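Local coordinates for flagellar brake protein YcgR (PDB 5Y6H), which acts as a c-di-GMP-dependent flagellar brake that binds the flagellar motor and slows it, its N-terminal domain, the part present here, being involved in FliG binding, at residues L32-G37 with L66-I71; F84-L89 with F100-P105; G37-K42 with E60-V65. All blocks are in the same frame, centred on the assembly; numbering follows the deposited sequence.

Interaction 1: L32-G37 with L66-I71; sequences LSWNGG and LKAQHI
Trp34 holds CG between its backbone N and carbonyl carbon (chi1 64°), a torsion that sends the indole away from residues 66-71 and leaves CB to meet Ala68 CB at 3.8 Å. In Ile71 a chi1 of -58° puts CG2 opposite the backbone N, from where this methyl reaches Leu32 CG at 4.0 Å, the two side chains crossing obliquely. Ile71 CA also approaches Ser33 O at 3.5 Å in a CA-H...O contact. Here strand 71-77 starts beside the end of strand 30-34, its antiparallel neighbour in the sheet of the PilZN domain, and Ser33 pairs with Thr72 one step further on. Asn35 and Gly36 form the two-residue turn of a beta hairpin, closed by the Trp34-Gly37 pair (Trp34 N to Gly37 O, Gly37 N to Trp34 O). Gly36 has the positive phi that suits a turn glycine, while Gly37 O lies 3.3 Å from the plane of the Trp34 indole, over one face but near its margin. At the solvent end a water bridges the segments, accepting from Asn35 N at 3.0 Å and donating to His70 O at 2.6 Å.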
loop_
_atom_site.group_PDB
_atom_site.type_symbol
_atom_site.label_atom_id
_atom_site.label_comp_id
_atom_site.label_asym_id
_atom_site.label_seq_id
_atom_site.Cartn_x
_atom_site.Cartn_y
_atom_site.Cartn_z
ATOM N N LEU A 32 6.180 3.148 0.773
ATOM C CA LEU A 32 6.533 1.741 0.626
ATOM C C LEU A 32 7.910 1.543 1.240
ATOM O O LEU A 32 8.872 2.201 0.831
ATOM C CB LEU A 32 6.546 1.315 -0.843
ATOM C CG LEU A 32 5.264 0.847 -1.541
ATOM C CD1 LEU A 32 4.063 1.723 -1.200
ATOM C CD2 LEU A 32 5.480 0.798 -3.052
ATOM N N SER A 33 8.007 0.648 2.216
ATOM C CA SER A 33 9.267 0.373 2.889
ATOM C C SER A 33 9.622 -1.102 2.764
ATOM O O SER A 33 8.753 -1.973 2.876
ATOM C CB SER A 33 9.204 0.774 4.366
ATOM O OG SER A 33 8.907 2.154 4.519
ATOM N N TRP A 34 10.904 -1.378 2.532
ATOM C CA TRP A 34 11.404 -2.743 2.448
ATOM C C TRP A 34 12.767 -2.812 3.120
ATOM O O TRP A 34 13.343 -1.797 3.515
ATOM C CB TRP A 34 11.497 -3.221 0.993
ATOM C CG TRP A 34 12.488 -2.449 0.169
ATOM C CD1 TRP A 34 13.758 -2.829 -0.161
ATOM C CD2 TRP A 34 12.287 -1.164 -0.428
ATOM N NE1 TRP A 34 14.358 -1.858 -0.927
ATOM C CE2 TRP A 34 13.475 -0.825 -1.104
ATOM C CE3 TRP A 34 11.217 -0.265 -0.451
ATOM C CZ2 TRP A 34 13.621 0.373 -1.799
ATOM C CZ3 TRP A 34 11.363 0.921 -1.146
ATOM C CH2 TRP A 34 12.555 1.230 -1.807
ATOM N N ASN A 35 13.281 -4.034 3.254
ATOM C CA ASN A 35 14.615 -4.226 3.803
ATOM C C ASN A 35 15.649 -3.642 2.847
ATOM O O ASN A 35 16.102 -4.326 1.924
ATOM C CB ASN A 35 14.885 -5.711 4.062
ATOM C CG ASN A 35 16.125 -5.937 4.896
ATOM O OD1 ASN A 35 16.551 -5.053 5.635
ATOM N ND2 ASN A 35 16.713 -7.122 4.781
ATOM N N GLY A 36 16.000 -2.371 3.034
ATOM C CA GLY A 36 16.951 -1.734 2.144
ATOM C C GLY A 36 16.607 -0.324 1.699
ATOM O O GLY A 36 17.489 0.391 1.215
ATOM N N GLY A 37 15.356 0.100 1.837
ATOM C CA GLY A 37 15.013 1.450 1.423
ATOM C C GLY A 37 13.536 1.740 1.582
ATOM O O GLY A 37 12.791 0.970 2.193
ATOM N N LEU A 66 10.681 -4.424 -6.418
ATOM C CA LEU A 66 10.136 -5.528 -7.196
ATOM C C LEU A 66 10.754 -6.872 -6.828
ATOM O O LEU A 66 10.170 -7.914 -7.145
ATOM C CB LEU A 66 10.323 -5.248 -8.687
ATOM C CG LEU A 66 9.387 -4.176 -9.249
ATOM C CD1 LEU A 66 9.930 -3.600 -10.549
ATOM C CD2 LEU A 66 7.985 -4.739 -9.449
ATOM N N LYS A 67 11.916 -6.877 -6.176
ATOM C CA LYS A 67 12.550 -8.109 -5.729
ATOM C C LYS A 67 12.463 -8.301 -4.225
ATOM O O LYS A 67 12.920 -9.331 -3.718
ATOM C CB LYS A 67 14.019 -8.152 -6.170
ATOM C CG LYS A 67 14.941 -7.277 -5.335
ATOM C CD LYS A 67 16.404 -7.540 -5.663
ATOM C CE LYS A 67 17.324 -6.833 -4.677
ATOM N NZ LYS A 67 18.703 -7.399 -4.689
ATOM N N ALA A 68 11.894 -7.342 -3.499
ATOM C CA ALA A 68 11.721 -7.498 -2.063
ATOM C C ALA A 68 10.673 -8.564 -1.764
ATOM O O ALA A 68 9.733 -8.785 -2.534
ATOM C CB ALA A 68 11.322 -6.168 -1.426
ATOM N N GLN A 69 10.844 -9.238 -0.631
ATOM C CA GLN A 69 9.943 -10.324 -0.276
ATOM C C GLN A 69 8.921 -9.942 0.779
ATOM O O GLN A 69 8.022 -10.742 1.063
ATOM C CB GLN A 69 10.749 -11.542 0.187
ATOM C CG GLN A 69 11.664 -12.036 -0.897
ATOM C CD GLN A 69 12.815 -12.824 -0.365
ATOM O OE1 GLN A 69 12.835 -14.036 -0.492
ATOM N NE2 GLN A 69 13.788 -12.148 0.227
ATOM N N HIS A 70 9.039 -8.755 1.368
ATOM C CA HIS A 70 7.964 -8.180 2.162
ATOM C C HIS A 70 8.050 -6.669 2.029
ATOM O O HIS A 70 9.145 -6.101 2.057
ATOM C CB HIS A 70 8.046 -8.598 3.634
ATOM C CG HIS A 70 7.621 -10.010 3.881
ATOM N ND1 HIS A 70 8.514 -11.014 4.187
ATOM C CD2 HIS A 70 6.399 -10.591 3.847
ATOM C CE1 HIS A 70 7.859 -12.150 4.344
ATOM N NE2 HIS A 70 6.574 -11.920 4.142
ATOM N N ILE A 71 6.897 -6.027 1.864
ATOM C CA ILE A 71 6.814 -4.585 1.658
ATOM C C ILE A 71 5.770 -4.039 2.621
ATOM O O ILE A 71 4.613 -4.477 2.598
ATOM C CB ILE A 71 6.444 -4.220 0.208
ATOM C CG1 ILE A 71 7.464 -4.789 -0.785
ATOM C CG2 ILE A 71 6.324 -2.712 0.051
ATOM C CD1 ILE A 71 7.046 -6.104 -1.410
HETATM O O HOH W 1 11.608 -6.503 2.755
#

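Interaction 2: F84-L89 with F100-P105; sequences FTVEQL and FITVPP
Strands 80-86 and 97-102 are not neighbours in the antiparallel sheet of the PilZN domain, which must curl for them to meet, consistent with the split barrel of the FMN-binding clan; their ends come together through buried side chains and the loop that leaves strand 80-86 for strand 90-94. Thr102 is the polar centre of the contact. With OG1 anti to the backbone N (chi1 -167°), its hydroxyl donates to Gln88 O at 2.8 Å, in a bond almost in line with the carbonyl (C=O...donor angle 165°). The Val86 and Thr102 side chains point at each other, with Val86 CB 3.6 Å from Thr102 OG1, so this buried group sits among aliphatic carbons with the loop carbonyl as its acceptor. Replacing Thr102 with a valine would probably leave the Gln88 carbonyl without its hydroxyl donor and the loop after strand 80-86 less firmly tied to the strand end. Beyond Thr102 the chain runs on extended through two prolines, and Pro105 presses CG against Phe84 CD1 at 3.4 Å; Val16 of helix 13-26 packs on this proline. At the other end Leu89 forks between two partners. Its CD2 is tight against Thr102 CB at 3.5 Å, and its CD1 stands over one face of the Phe100 ring in a CH-pi contact, 4.2 Å from the centroid and 28° off the normal.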
loop_
_atom_site.group_PDB
_atom_site.type_symbol
_atom_site.label_atom_id
_atom_site.label_comp_id
_atom_site.label_asym_id
_atom_site.label_seq_id
_atom_site.Cartn_x
_atom_site.Cartn_y
_atom_site.Cartn_z
ATOM N N PHE A 84 -0.059 -1.739 6.502
ATOM C CA PHE A 84 -0.234 -3.145 6.166
ATOM C C PHE A 84 0.995 -3.611 5.400
ATOM O O PHE A 84 1.811 -2.807 4.944
ATOM C CB PHE A 84 -1.528 -3.391 5.376
ATOM C CG PHE A 84 -1.619 -2.636 4.071
ATOM C CD1 PHE A 84 -1.295 -3.257 2.874
ATOM C CD2 PHE A 84 -2.064 -1.323 4.042
ATOM C CE1 PHE A 84 -1.400 -2.578 1.673
ATOM C CE2 PHE A 84 -2.165 -0.636 2.840
ATOM C CZ PHE A 84 -1.831 -1.265 1.657
ATOM N N THR A 85 1.130 -4.930 5.284
ATOM C CA THR A 85 2.275 -5.542 4.626
ATOM C C THR A 85 1.786 -6.484 3.538
ATOM O O THR A 85 0.823 -7.230 3.738
ATOM C CB THR A 85 3.153 -6.307 5.633
ATOM O OG1 THR A 85 3.627 -5.401 6.635
ATOM C CG2 THR A 85 4.346 -6.950 4.941
ATOM N N VAL A 86 2.445 -6.434 2.381
ATOM C CA VAL A 86 2.183 -7.360 1.288
ATOM C C VAL A 86 3.452 -8.160 1.023
ATOM O O VAL A 86 4.565 -7.746 1.357
ATOM C CB VAL A 86 1.711 -6.638 0.011
ATOM C CG1 VAL A 86 0.397 -5.910 0.266
ATOM C CG2 VAL A 86 2.777 -5.672 -0.464
ATOM N N GLU A 87 3.273 -9.330 0.414
ATOM C CA GLU A 87 4.388 -10.249 0.230
ATOM C C GLU A 87 5.107 -10.071 -1.096
ATOM O O GLU A 87 6.257 -10.505 -1.224
ATOM C CB GLU A 87 3.903 -11.698 0.348
ATOM C CG GLU A 87 3.304 -12.037 1.704
ATOM C CD GLU A 87 3.059 -13.522 1.874
ATOM O OE1 GLU A 87 3.603 -14.309 1.070
ATOM O OE2 GLU A 87 2.325 -13.902 2.811
ATOM N N GLN A 88 4.468 -9.439 -2.079
ATOM C CA GLN A 88 5.033 -9.364 -3.417
ATOM C C GLN A 88 4.366 -8.232 -4.185
ATOM O O GLN A 88 3.155 -8.019 -4.064
ATOM C CB GLN A 88 4.854 -10.696 -4.157
ATOM C CG GLN A 88 5.044 -10.633 -5.662
ATOM C CD GLN A 88 5.436 -11.974 -6.250
ATOM O OE1 GLN A 88 5.495 -12.983 -5.543
ATOM N NE2 GLN A 88 5.707 -11.994 -7.550
ATOM N N LEU A 89 5.168 -7.502 -4.955
ATOM C CA LEU A 89 4.670 -6.596 -5.976
ATOM C C LEU A 89 5.194 -7.039 -7.332
ATOM O O LEU A 89 6.331 -7.510 -7.443
ATOM C CB LEU A 89 5.081 -5.143 -5.732
ATOM C CG LEU A 89 4.999 -4.533 -4.334
ATOM C CD1 LEU A 89 5.201 -3.029 -4.402
ATOM C CD2 LEU A 89 3.670 -4.848 -3.713
ATOM N N PHE A 100 3.058 -0.614 -9.791
ATOM C CA PHE A 100 3.075 -1.853 -9.025
ATOM C C PHE A 100 1.661 -2.407 -8.922
ATOM O O PHE A 100 0.695 -1.652 -8.772
ATOM C CB PHE A 100 3.624 -1.647 -7.609
ATOM C CG PHE A 100 4.982 -0.999 -7.546
ATOM C CD1 PHE A 100 6.120 -1.680 -7.958
ATOM C CD2 PHE A 100 5.123 0.279 -7.022
ATOM C CE1 PHE A 100 7.375 -1.083 -7.881
ATOM C CE2 PHE A 100 6.370 0.882 -6.938
ATOM C CZ PHE A 100 7.501 0.198 -7.366
ATOM N N ILE A 101 1.545 -3.732 -8.975
ATOM C CA ILE A 101 0.294 -4.416 -8.676
ATOM C C ILE A 101 0.534 -5.375 -7.519
ATOM O O ILE A 101 1.562 -6.060 -7.465
ATOM C CB ILE A 101 -0.285 -5.160 -9.902
ATOM C CG1 ILE A 101 -1.563 -5.913 -9.519
ATOM C CG2 ILE A 101 0.739 -6.111 -10.511
ATOM C CD1 ILE A 101 -2.359 -6.421 -10.711
ATOM N N THR A 102 -0.405 -5.396 -6.580
ATOM C CA THR A 102 -0.410 -6.376 -5.503
ATOM C C THR A 102 -1.866 -6.677 -5.163
ATOM O O THR A 102 -2.783 -6.256 -5.876
ATOM C CB THR A 102 0.421 -5.870 -4.315
ATOM O OG1 THR A 102 0.653 -6.943 -3.393
ATOM C CG2 THR A 102 -0.267 -4.710 -3.605
ATOM N N VAL A 103 -2.088 -7.427 -4.092
ATOM C CA VAL A 103 -3.435 -7.859 -3.724
ATOM C C VAL A 103 -3.699 -7.405 -2.296
ATOM O O VAL A 103 -2.757 -7.110 -1.540
ATOM C CB VAL A 103 -3.614 -9.386 -3.893
ATOM C CG1 VAL A 103 -3.313 -9.794 -5.333
ATOM C CG2 VAL A 103 -2.740 -10.142 -2.918
ATOM N N PRO A 104 -4.968 -7.311 -1.898
ATOM C CA PRO A 104 -5.296 -6.831 -0.546
ATOM C C PRO A 104 -4.665 -7.704 0.523
ATOM O O PRO A 104 -4.606 -8.935 0.387
ATOM C CB PRO A 104 -6.830 -6.916 -0.504
ATOM C CG PRO A 104 -7.250 -6.773 -1.919
ATOM C CD PRO A 104 -6.176 -7.449 -2.735
ATOM N N PRO A 105 -4.176 -7.093 1.607
ATOM C CA PRO A 105 -3.585 -7.884 2.679
ATOM C C PRO A 105 -4.665 -8.586 3.479
ATOM O O PRO A 105 -5.825 -8.145 3.505
ATOM C CB PRO A 105 -2.860 -6.825 3.530
ATOM C CG PRO A 105 -3.753 -5.620 3.381
ATOM C CD PRO A 105 -4.214 -5.657 1.933
#

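Interaction 3: G37-K42 with E60-V65; sequences GQLISK and EDNIAV
Leu39 contributes the largest share of the buried surface, and it does so through one methyl. Its CG lies between the backbone N and the carbonyl carbon (chi1 67°), which carries CD2 from strand 37-41 into helix 60-65, where it is received by three residues spaced along one side of the helix. The closest is Val65, whose CG2 is only 3.4 Å from Leu39 CD2, tighter than an ordinary carbon-carbon contact. With CG1 anti to its backbone N (chi1 -179°), Val65 has CG2 opposite the carbonyl carbon, on the side of Leu39. One turn earlier Asp61 supplies its aliphatic part, with CB 3.9 Å from Leu39 CD2. Asn62 completes the seat: its side chain crosses that of Leu39 at about a right angle, and Asn62 OD1 comes to 3.6 Å from Leu39 CD2 while accepting a hydrogen bond from Gly56 N.

The carboxylate of Asp61 makes a separate, polar contact. Toward the edge of the apolar patch a water donates both to Asp61 OD2, at 2.7 Å, and to Gln38 O, at 3.0 Å, giving the strand backbone a polar link to the helix that the direct distance is too long to provide. Strand and helix axes approach to 8.7 Å at 112°, so the helix lies across the strand, a beta-sheet face covered by a helix. Around this seat, Trp34 of strand 30-34 packs on Ala64 and Val65, Leu89 of the loop after strand 80-86 also touches Val65, and Ser41 OG hydrogen-bonds to Asp54 O of strand 50-54.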
loop_
_atom_site.group_PDB
_atom_site.type_symbol
_atom_site.label_atom_id
_atom_site.label_comp_id
_atom_site.label_asym_id
_atom_site.label_seq_id
_atom_site.Cartn_x
_atom_site.Cartn_y
_atom_site.Cartn_z
ATOM N N GLY A 37 15.356 0.100 1.837
ATOM C CA GLY A 37 15.013 1.450 1.423
ATOM C C GLY A 37 13.536 1.740 1.582
ATOM O O GLY A 37 12.791 0.970 2.193
ATOM N N GLN A 38 13.130 2.885 1.026
ATOM C CA GLN A 38 11.742 3.332 1.048
ATOM C C GLN A 38 11.490 4.251 -0.142
ATOM O O GLN A 38 12.420 4.830 -0.710
ATOM C CB GLN A 38 11.391 4.048 2.359
ATOM C CG GLN A 38 12.167 5.327 2.605
ATOM C CD GLN A 38 11.700 6.056 3.850
ATOM O OE1 GLN A 38 11.078 7.116 3.766
ATOM N NE2 GLN A 38 11.993 5.488 5.015
ATOM N N LEU A 39 10.217 4.378 -0.520
ATOM C CA LEU A 39 9.829 5.297 -1.585
ATOM C C LEU A 39 8.420 5.811 -1.326
ATOM O O LEU A 39 7.661 5.235 -0.542
ATOM C CB LEU A 39 9.914 4.641 -2.975
ATOM C CG LEU A 39 8.971 3.498 -3.374
ATOM C CD1 LEU A 39 7.618 3.991 -3.892
ATOM C CD2 LEU A 39 9.636 2.628 -4.431
ATOM N N ILE A 40 8.073 6.900 -2.011
ATOM C CA ILE A 40 6.769 7.544 -1.877
ATOM C C ILE A 40 5.915 7.160 -3.078
ATOM O O ILE A 40 6.355 7.291 -4.229
ATOM C CB ILE A 40 6.909 9.071 -1.759
ATOM C CG1 ILE A 40 7.728 9.443 -0.519
ATOM C CG2 ILE A 40 5.537 9.736 -1.706
ATOM C CD1 ILE A 40 7.304 8.717 0.747
ATOM N N SER A 41 4.700 6.691 -2.814
ATOM C CA SER A 41 3.817 6.177 -3.859
ATOM C C SER A 41 2.418 6.743 -3.624
ATOM O O SER A 41 2.240 7.769 -2.957
ATOM C CB SER A 41 3.863 4.637 -3.872
ATOM O OG SER A 41 2.935 4.070 -4.785
ATOM N N LYS A 42 1.429 6.077 -4.187
ATOM C CA LYS A 42 0.037 6.461 -4.077
ATOM C C LYS A 42 -0.868 5.315 -4.564
ATOM O O LYS A 42 -0.504 4.604 -5.452
ATOM C CB LYS A 42 -0.221 7.721 -4.886
ATOM C CG LYS A 42 -1.527 8.395 -4.565
ATOM C CD LYS A 42 -1.807 9.539 -5.507
ATOM C CE LYS A 42 -0.847 10.702 -5.289
ATOM N NZ LYS A 42 -0.697 11.273 -3.909
ATOM N N GLU A 60 16.001 2.960 -9.368
ATOM C CA GLU A 60 16.624 1.922 -8.552
ATOM C C GLU A 60 15.744 1.531 -7.370
ATOM O O GLU A 60 15.789 0.379 -6.922
ATOM C CB GLU A 60 18.007 2.374 -8.071
ATOM C CG GLU A 60 18.005 3.552 -7.109
ATOM C CD GLU A 60 18.141 4.886 -7.814
ATOM O OE1 GLU A 60 18.666 5.830 -7.189
ATOM O OE2 GLU A 60 17.723 4.995 -8.987
ATOM N N ASP A 61 14.940 2.466 -6.854
ATOM C CA ASP A 61 14.001 2.125 -5.788
ATOM C C ASP A 61 12.924 1.172 -6.287
ATOM O O ASP A 61 12.542 0.230 -5.583
ATOM C CB ASP A 61 13.354 3.390 -5.222
ATOM C CG ASP A 61 14.333 4.265 -4.476
ATOM O OD1 ASP A 61 15.413 3.766 -4.094
ATOM O OD2 ASP A 61 14.017 5.456 -4.270
ATOM N N ASN A 62 12.417 1.405 -7.497
ATOM C CA ASN A 62 11.379 0.537 -8.037
ATOM C C ASN A 62 11.906 -0.872 -8.282
ATOM O O ASN A 62 11.222 -1.859 -7.982
ATOM C CB ASN A 62 10.814 1.154 -9.314
ATOM C CG ASN A 62 10.224 2.530 -9.069
ATOM O OD1 ASN A 62 9.600 2.769 -8.033
ATOM N ND2 ASN A 62 10.435 3.447 -10.007
ATOM N N ILE A 63 13.129 -0.986 -8.807
ATOM C CA ILE A 63 13.739 -2.300 -9.012
ATOM C C ILE A 63 13.945 -3.013 -7.680
ATOM O O ILE A 63 13.710 -4.223 -7.566
ATOM C CB ILE A 63 15.062 -2.155 -9.786
ATOM C CG1 ILE A 63 14.796 -1.571 -11.174
ATOM C CG2 ILE A 63 15.763 -3.498 -9.897
ATOM C CD1 ILE A 63 16.044 -1.129 -11.899
ATOM N N ALA A 64 14.395 -2.279 -6.656
ATOM C CA ALA A 64 14.582 -2.884 -5.340
ATOM C C ALA A 64 13.267 -3.409 -4.784
ATOM O O ALA A 64 13.214 -4.516 -4.234
ATOM C CB ALA A 64 15.202 -1.870 -4.379
ATOM N N VAL A 65 12.206 -2.623 -4.936
ATOM C CA VAL A 65 10.885 -3.003 -4.442
ATOM C C VAL A 65 10.265 -4.193 -5.177
ATOM O O VAL A 65 9.415 -4.890 -4.622
ATOM C CB VAL A 65 9.904 -1.817 -4.500
ATOM C CG1 VAL A 65 8.546 -2.225 -3.950
ATOM C CG2 VAL A 65 10.462 -0.628 -3.733
HETATM O O HOH W 2 14.157 6.854 -2.012
#

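Overall arrangement
Helix 59-67 carries one side of interaction 3 and runs into the segment of interaction 1, while its Val65 and Asn62 also touch residues of interaction 2. Interactions 1 and 3 share Gly37 beside the hairpin turn, have centres about 8 Å apart and are joined by Leu32 N to Leu39 O at 2.9 Å, a probable hydrogen bond. Interactions 1 and 2 lie about 11 Å apart, centre to centre, and connect through the sheet, with Ile71 O 2.9 Å from Val86 N in a probable hydrogen bond. Between interactions 2 and 3, Leu89 CD1 comes within 3.5 Å of Val65 CG1. All three belong to the N-terminal PilZN domain; the PilZ domain, which can bind c-di-GMP, though less tightly alone than the whole protein, is absent from this fragment.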